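Local coordinates for flagella basal body P-ring formation protein FlgA (Salmonella typhimurium, PDB 3TEE) that takes part in assembling the flagellar P-ring in the periplasm, where it may act as a chaperone or modulator of that process, at residues Gly74-Ala78 against Thr108-Ile112; Gln137-Val141 against Asn167-Gln172. One frame throughout, in Å; residues are numbered along the deposited sequence.

Contact 1: residues Gly74-Ala78 against Thr108-Ile112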
ATOM      1  N   GLY A  74       7.875  -7.405  15.716  1.00 29.48           N
ATOM      2  CA  GLY A  74       6.818  -8.108  15.015  1.00 29.90           C
ATOM      3  C   GLY A  74       7.272  -8.521  13.630  1.00 34.36           C
ATOM      4  O   GLY A  74       8.451  -8.386  13.274  1.00 31.40           O
ATOM      5  N   ASN A  75       6.318  -9.043  12.844  1.00 32.91           N
ATOM      6  CA  ASN A  75       6.600  -9.546  11.513  1.00 32.03           C
ATOM      7  C   ASN A  75       6.576  -8.462  10.433  1.00 33.08           C
ATOM      8  O   ASN A  75       5.855  -7.458  10.515  1.00 30.21           O
ATOM      9  CB  ASN A  75       5.663 -10.736  11.165  1.00 33.99           C
ATOM     10  CG  ASN A  75       5.988 -12.025  11.912  1.00 46.49           C
ATOM     11  OD1 ASN A  75       7.132 -12.304  12.274  1.00 41.81           O
ATOM     12  ND2 ASN A  75       5.000 -12.876  12.120  1.00 41.64           N
ATOM     13  N   TYR A  76       7.437  -8.647   9.442  1.00 29.03           N
ATOM     14  CA  TYR A  76       7.506  -7.771   8.280  1.00 28.70           C
ATOM     15  C   TYR A  76       7.914  -8.660   7.102  1.00 30.67           C
ATOM     16  O   TYR A  76       8.396  -9.776   7.304  1.00 29.54           O
ATOM     17  CB  TYR A  76       8.493  -6.607   8.496  1.00 28.67           C
ATOM     18  CG  TYR A  76       9.936  -7.022   8.646  1.00 29.57           C
ATOM     19  CD1 TYR A  76      10.785  -7.075   7.540  1.00 30.21           C
ATOM     20  CD2 TYR A  76      10.461  -7.354   9.895  1.00 29.91           C
ATOM     21  CE1 TYR A  76      12.124  -7.422   7.677  1.00 29.30           C
ATOM     22  CE2 TYR A  76      11.784  -7.748  10.035  1.00 31.23           C
ATOM     23  CZ  TYR A  76      12.611  -7.781   8.921  1.00 34.60           C
ATOM     24  OH  TYR A  76      13.916  -8.131   9.050  1.00 33.65           O
ATOM     25  N   VAL A  77       7.702  -8.171   5.901  1.00 27.12           N
ATOM     26  CA  VAL A  77       7.994  -8.926   4.691  1.00 26.74           C
ATOM     27  C   VAL A  77       9.448  -8.652   4.306  1.00 29.73           C
ATOM     28  O   VAL A  77       9.844  -7.494   4.172  1.00 28.47           O
ATOM     29  CB  VAL A  77       6.967  -8.605   3.555  1.00 30.04           C
ATOM     30  CG1 VAL A  77       7.268  -9.417   2.284  1.00 29.50           C
ATOM     31  CG2 VAL A  77       5.525  -8.871   4.030  1.00 30.00           C
ATOM     32  N   ALA A  78      10.229  -9.734   4.107  1.00 26.81           N
ATOM     33  CA  ALA A  78      11.631  -9.694   3.691  1.00 26.15           C
ATOM     34  C   ALA A  78      11.829 -10.600   2.461  1.00 29.40           C
ATOM     35  O   ALA A  78      11.090 -11.563   2.255  1.00 28.20           O
ATOM     36  CB  ALA A  78      12.536 -10.176   4.836  1.00 26.29           C
ATOM     37  N   THR A 108       8.121  -0.225   4.832  1.00 36.05           N
ATOM     38  CA  THR A 108       8.353  -1.668   4.725  1.00 35.28           C
ATOM     39  C   THR A 108       6.972  -2.307   4.792  1.00 37.24           C
ATOM     40  O   THR A 108       6.157  -1.937   5.651  1.00 35.74           O
ATOM     41  CB  THR A 108       9.266  -2.190   5.863  1.00 37.48           C
ATOM     42  OG1 THR A 108      10.555  -1.607   5.717  1.00 32.36           O
ATOM     43  CG2 THR A 108       9.393  -3.733   5.864  1.00 36.49           C
ATOM     44  N   VAL A 109       6.721  -3.282   3.912  1.00 32.45           N
ATOM     45  CA  VAL A 109       5.472  -4.033   3.907  1.00 32.55           C
ATOM     46  C   VAL A 109       5.419  -4.899   5.179  1.00 38.20           C
ATOM     47  O   VAL A 109       6.384  -5.599   5.490  1.00 35.46           O
ATOM     48  CB  VAL A 109       5.311  -4.882   2.616  1.00 36.11           C
ATOM     49  CG1 VAL A 109       4.032  -5.713   2.675  1.00 36.78           C
ATOM     50  CG2 VAL A 109       5.318  -3.999   1.367  1.00 35.35           C
ATOM     51  N   LEU A 110       4.300  -4.842   5.920  1.00 36.85           N
ATOM     52  CA  LEU A 110       4.177  -5.625   7.150  1.00 38.65           C
ATOM     53  C   LEU A 110       3.254  -6.817   6.976  1.00 46.82           C
ATOM     54  O   LEU A 110       3.441  -7.864   7.610  1.00 46.99           O
ATOM     55  CB  LEU A 110       3.698  -4.743   8.320  1.00 38.79           C
ATOM     56  CG  LEU A 110       4.530  -3.503   8.641  1.00 42.18           C
ATOM     57  CD1 LEU A 110       3.902  -2.718   9.770  1.00 42.64           C
ATOM     58  CD2 LEU A 110       5.996  -3.858   8.948  1.00 40.62           C
ATOM     59  N   ASP A 111       2.279  -6.661   6.093  1.00 45.68           N
ATOM     60  CA  ASP A 111       1.254  -7.651   5.824  1.00 45.75           C
ATOM     61  C   ASP A 111       1.550  -8.334   4.511  1.00 47.19           C
ATOM     62  O   ASP A 111       1.565  -7.683   3.473  1.00 47.74           O
ATOM     63  CB  ASP A 111      -0.113  -6.950   5.808  1.00 48.27           C
ATOM     64  CG  ASP A 111      -1.297  -7.771   5.343  1.00 66.09           C
ATOM     65  OD1 ASP A 111      -2.290  -7.163   4.891  1.00 70.71           O
ATOM     66  OD2 ASP A 111      -1.243  -9.022   5.454  1.00 67.93           O
ATOM     67  N   ILE A 112       1.761  -9.650   4.559  1.00 42.34           N
ATOM     68  CA  ILE A 112       2.063 -10.495   3.409  1.00 43.43           C
ATOM     69  C   ILE A 112       0.996 -10.392   2.291  1.00 48.70           C
ATOM     70  O   ILE A 112       1.310 -10.606   1.125  1.00 46.94           O
ATOM     71  CB  ILE A 112       2.299 -11.950   3.903  1.00 47.29           C
ATOM     72  CG1 ILE A 112       3.085 -12.811   2.902  1.00 47.39           C
ATOM     73  CG2 ILE A 112       0.994 -12.619   4.373  1.00 50.45           C
ATOM     74  CD1 ILE A 112       4.601 -12.491   2.803  1.00 51.65           C
TER
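Val-77 and Val-109 lie side by side with their branches pointing the same way, CG2 of Val-77 coming to 3.7 Å from CG1 of Val-109. At about a right angle to Val-77 runs Ile-112, whose terminal CD1 stands 3.9 Å from the same CG2. With CG1 of Val-77 anti to the backbone N (chi1 -179°), CG2 is turned to both Val-109 and Ile-112, while CG1 meets Ile-112 CD1 at a longer 4.1 Å. Next along the strand, CD2 of Leu-110 rests 3.7 Å from CB of Tyr-76, and CG2 of Thr-108 meets ring atom CD1 of Tyr-76 obliquely at 4.0 Å. The hydroxyl of Thr-108 is engaged elsewhere, with the carbonyl of Pro-105. Between the two groups of side chains the backbones join through one nearly straight bond, Val-77 N to Val-109 O at 2.9 Å (171°). Strand 62-79 pairs on one side with strand 94-100, and Val-77 and Val-109 each also bond through the backbone to Val-130. With a single backbone bond between the segments, the position of 108-112 along the strand probably depends largely on the fit of the uncharged side chains of Val-77, Val-109, Leu-110 and Ile-112.

Contact 2: residues Gln137-Val141 against Asn167-Gln172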
ATOM      1  N   GLN A 137       2.389  -3.124  -8.896  1.00 47.88           N
ATOM      2  CA  GLN A 137       1.427  -4.186  -9.179  1.00 47.20           C
ATOM      3  C   GLN A 137       1.796  -4.803 -10.507  1.00 49.28           C
ATOM      4  O   GLN A 137       2.416  -4.132 -11.337  1.00 48.30           O
ATOM      5  CB  GLN A 137      -0.028  -3.662  -9.187  1.00 48.91           C
ATOM      6  CG  GLN A 137      -0.702  -3.739  -7.813  1.00 60.26           C
ATOM      7  CD  GLN A 137      -0.720  -5.137  -7.227  1.00 80.12           C
ATOM      8  OE1 GLN A 137      -1.423  -6.037  -7.702  1.00 74.50           O
ATOM      9  NE2 GLN A 137       0.068  -5.349  -6.183  1.00 78.87           N
ATOM     10  N   ALA A 138       1.460  -6.086 -10.705  1.00 45.78           N
ATOM     11  CA  ALA A 138       1.746  -6.786 -11.954  1.00 46.70           C
ATOM     12  C   ALA A 138       0.972  -6.146 -13.120  1.00 53.27           C
ATOM     13  O   ALA A 138      -0.045  -5.481 -12.897  1.00 53.81           O
ATOM     14  CB  ALA A 138       1.358  -8.252 -11.829  1.00 47.62           C
ATOM     15  N   TRP A 139       1.457  -6.333 -14.349  1.00 50.47           N
ATOM     16  CA  TRP A 139       0.746  -5.799 -15.510  1.00 50.38           C
ATOM     17  C   TRP A 139      -0.343  -6.785 -15.910  1.00 56.20           C
ATOM     18  O   TRP A 139      -0.031  -7.921 -16.274  1.00 58.66           O
ATOM     19  CB  TRP A 139       1.692  -5.564 -16.693  1.00 48.36           C
ATOM     20  CG  TRP A 139       2.857  -4.642 -16.451  1.00 48.02           C
ATOM     21  CD1 TRP A 139       4.133  -4.820 -16.896  1.00 50.52           C
ATOM     22  CD2 TRP A 139       2.828  -3.351 -15.818  1.00 47.38           C
ATOM     23  NE1 TRP A 139       4.900  -3.723 -16.585  1.00 49.76           N
ATOM     24  CE2 TRP A 139       4.129  -2.813 -15.910  1.00 50.91           C
ATOM     25  CE3 TRP A 139       1.820  -2.582 -15.211  1.00 49.21           C
ATOM     26  CZ2 TRP A 139       4.451  -1.542 -15.417  1.00 50.60           C
ATOM     27  CZ3 TRP A 139       2.145  -1.332 -14.694  1.00 50.81           C
ATOM     28  CH2 TRP A 139       3.454  -0.835 -14.778  1.00 51.22           C
ATOM     29  N   ARG A 140      -1.616  -6.378 -15.818  1.00 51.06           N
ATOM     30  CA  ARG A 140      -2.726  -7.231 -16.264  1.00 51.03           C
ATOM     31  C   ARG A 140      -2.737  -7.186 -17.798  1.00 55.05           C
ATOM     32  O   ARG A 140      -2.992  -8.195 -18.459  1.00 56.55           O
ATOM     33  CB  ARG A 140      -4.074  -6.746 -15.680  1.00 50.35           C
ATOM     34  CG  ARG A 140      -5.294  -7.618 -16.030  1.00 56.03           C
ATOM     35  CD  ARG A 140      -5.208  -9.032 -15.476  1.00 62.89           C
ATOM     36  NE  ARG A 140      -6.149  -9.961 -16.113  1.00 62.19           N
ATOM     37  CZ  ARG A 140      -5.889 -10.674 -17.206  1.00 78.40           C
ATOM     38  NH1 ARG A 140      -4.725 -10.547 -17.829  1.00 68.90           N
ATOM     39  NH2 ARG A 140      -6.797 -11.508 -17.690  1.00 71.42           N
ATOM     40  N   VAL A 141      -2.380  -6.018 -18.347  1.00 48.36           N
ATOM     41  CA  VAL A 141      -2.295  -5.788 -19.777  1.00 47.95           C
ATOM     42  C   VAL A 141      -0.853  -5.381 -20.094  1.00 49.88           C
ATOM     43  O   VAL A 141      -0.301  -4.508 -19.425  1.00 48.95           O
ATOM     44  CB  VAL A 141      -3.362  -4.730 -20.195  1.00 51.23           C
ATOM     45  CG1 VAL A 141      -3.005  -4.035 -21.489  1.00 50.91           C
ATOM     46  CG2 VAL A 141      -4.751  -5.354 -20.274  1.00 50.89           C
ATOM     47  N   ASN A 167       1.857  -0.888 -20.871  1.00 43.53           N
ATOM     48  CA  ASN A 167       1.688  -1.839 -19.777  1.00 43.06           C
ATOM     49  C   ASN A 167       0.766  -1.209 -18.782  1.00 45.99           C
ATOM     50  O   ASN A 167       0.844   0.001 -18.550  1.00 44.22           O
ATOM     51  CB  ASN A 167       3.037  -2.141 -19.112  1.00 45.80           C
ATOM     52  CG  ASN A 167       4.013  -2.818 -20.031  1.00 59.78           C
ATOM     53  OD1 ASN A 167       3.688  -3.808 -20.692  1.00 53.78           O
ATOM     54  ND2 ASN A 167       5.233  -2.296 -20.090  1.00 51.25           N
ATOM     55  N   ALA A 168      -0.160  -2.000 -18.227  1.00 44.89           N
ATOM     56  CA  ALA A 168      -1.105  -1.455 -17.268  1.00 45.44           C
ATOM     57  C   ALA A 168      -1.609  -2.511 -16.333  1.00 50.41           C
ATOM     58  O   ALA A 168      -1.925  -3.623 -16.757  1.00 50.38           O
ATOM     59  CB  ALA A 168      -2.277  -0.778 -17.984  1.00 46.63           C
ATOM     60  N   ALA A 169      -1.700  -2.148 -15.054  1.00 48.91           N
ATOM     61  CA  ALA A 169      -2.247  -2.994 -13.994  1.00 49.29           C
ATOM     62  C   ALA A 169      -3.768  -2.799 -13.994  1.00 53.34           C
ATOM     63  O   ALA A 169      -4.266  -1.894 -14.677  1.00 51.59           O
ATOM     64  CB  ALA A 169      -1.673  -2.561 -12.642  1.00 49.94           C
ATOM     65  N   VAL A 170      -4.503  -3.636 -13.224  1.00 51.18           N
ATOM     66  CA  VAL A 170      -5.955  -3.531 -13.020  1.00 51.21           C
ATOM     67  C   VAL A 170      -6.210  -2.123 -12.453  1.00 55.62           C
ATOM     68  O   VAL A 170      -5.396  -1.628 -11.661  1.00 55.74           O
ATOM     69  CB  VAL A 170      -6.494  -4.656 -12.086  1.00 55.33           C
ATOM     70  CG1 VAL A 170      -7.976  -4.464 -11.747  1.00 55.11           C
ATOM     71  CG2 VAL A 170      -6.264  -6.042 -12.695  1.00 55.18           C
ATOM     72  N   ALA A 171      -7.275  -1.443 -12.942  1.00 51.57           N
ATOM     73  CA  ALA A 171      -7.681  -0.081 -12.564  1.00 50.91           C
ATOM     74  C   ALA A 171      -6.763   1.039 -13.104  1.00 54.50           C
ATOM     75  O   ALA A 171      -7.037   2.224 -12.875  1.00 55.96           O
ATOM     76  CB  ALA A 171      -7.918   0.039 -11.049  1.00 51.52           C
ATOM     77  N   GLN A 172      -5.722   0.674 -13.885  1.00 48.14           N
ATOM     78  CA  GLN A 172      -4.854   1.663 -14.524  1.00 47.90           C
ATOM     79  C   GLN A 172      -5.333   1.880 -15.980  1.00 51.64           C
ATOM     80  O   GLN A 172      -5.936   0.983 -16.579  1.00 49.84           O
ATOM     81  CB  GLN A 172      -3.386   1.210 -14.533  1.00 49.29           C
ATOM     82  CG  GLN A 172      -2.698   1.225 -13.162  1.00 62.14           C
ATOM     83  CD  GLN A 172      -1.186   1.161 -13.284  1.00 80.08           C
ATOM     84  OE1 GLN A 172      -0.618   0.409 -14.097  1.00 71.24           O
ATOM     85  NE2 GLN A 172      -0.495   1.940 -12.462  1.00 72.59           N
TER
HETATM   86  O   HOH W   1      -2.904  -6.503 -12.241  1.00 51.77           O
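The indole of Trp-139 and the amide of Asn-167 lie nearly parallel, their planes 13° apart, but it is the methylene of Asn-167 that sits over the five-membered ring, offset toward the rim of the indole as a whole. Its CB stands 3.4 Å from the centroid of that ring of Trp-139, 6° off the normal, a CH-pi contact. OD1 of Asn-167 accepts from Ala-143 N, which helps fix the amide's rotation. The opposite face has the carbonyl oxygen of Gln-137 above its rim, and Arg-136 makes a cation-pi interaction with the same indole. At the edge, near the ring plane, come Ala-169 N and Gln-172 OE1, the latter 3.3 Å from CZ3 of Trp-139. Ala-169 N donates to Gln-172 OE1 at 2.9 Å (172°); this bond, across the type II turn from Ala-169 to Gln-172, holds the Gln-172 amide beside the indole, and Gln-172 N to Ala-169 O closes the turn.

Alongside, the backbones form a classic beta bulge, Arg-140 and Val-141 both facing Ala-168. The oxygen of Ala-168 accepts a straight bond from Val-141 N at 2.9 Å and a weak, strongly bent one from Arg-140 N; Ala-168 N returns a bond to Val-141 O at 2.8 Å, completing an antiparallel hydrogen-bonded pair.

Beyond the bulge, CG2 of Val-170 packs 3.8 Å from CB of Arg-140. The arginine chain bends at chi2 and leads away, its NE bonding to the carbonyl of Ser-190. The methyl of Ala-169 lies 3.4 Å from Ala-138 O; the same oxygen takes a CA-H...O contact from Ala-169 CA and a bond from a water that accepts weakly from Val-170 N.

After helix 2-14 and strands 21-26, 40-42 and 53-59, the chain forms strand 62-79, turns back through strand 94-100, and closes a loop at contact 1 when 108-112 returns to 74-78. It then passes strand 118-120 and its partner 135-137, and contact 2 opens at the end of the latter. Strands 146-152 and 157-164 intervene, and 167-172 closes that second loop ahead of strand 173-178. The two contacts are in series, neither nested nor crossed, with centres about 24 Å apart and nearest atoms about 9 Å apart. Contact 1 ties a loop to the sheet containing 62-79; contact 2 joins the segment leaving 135-137 to the five-stranded mixed sheet that runs from strand 146-152 to strand 194-197.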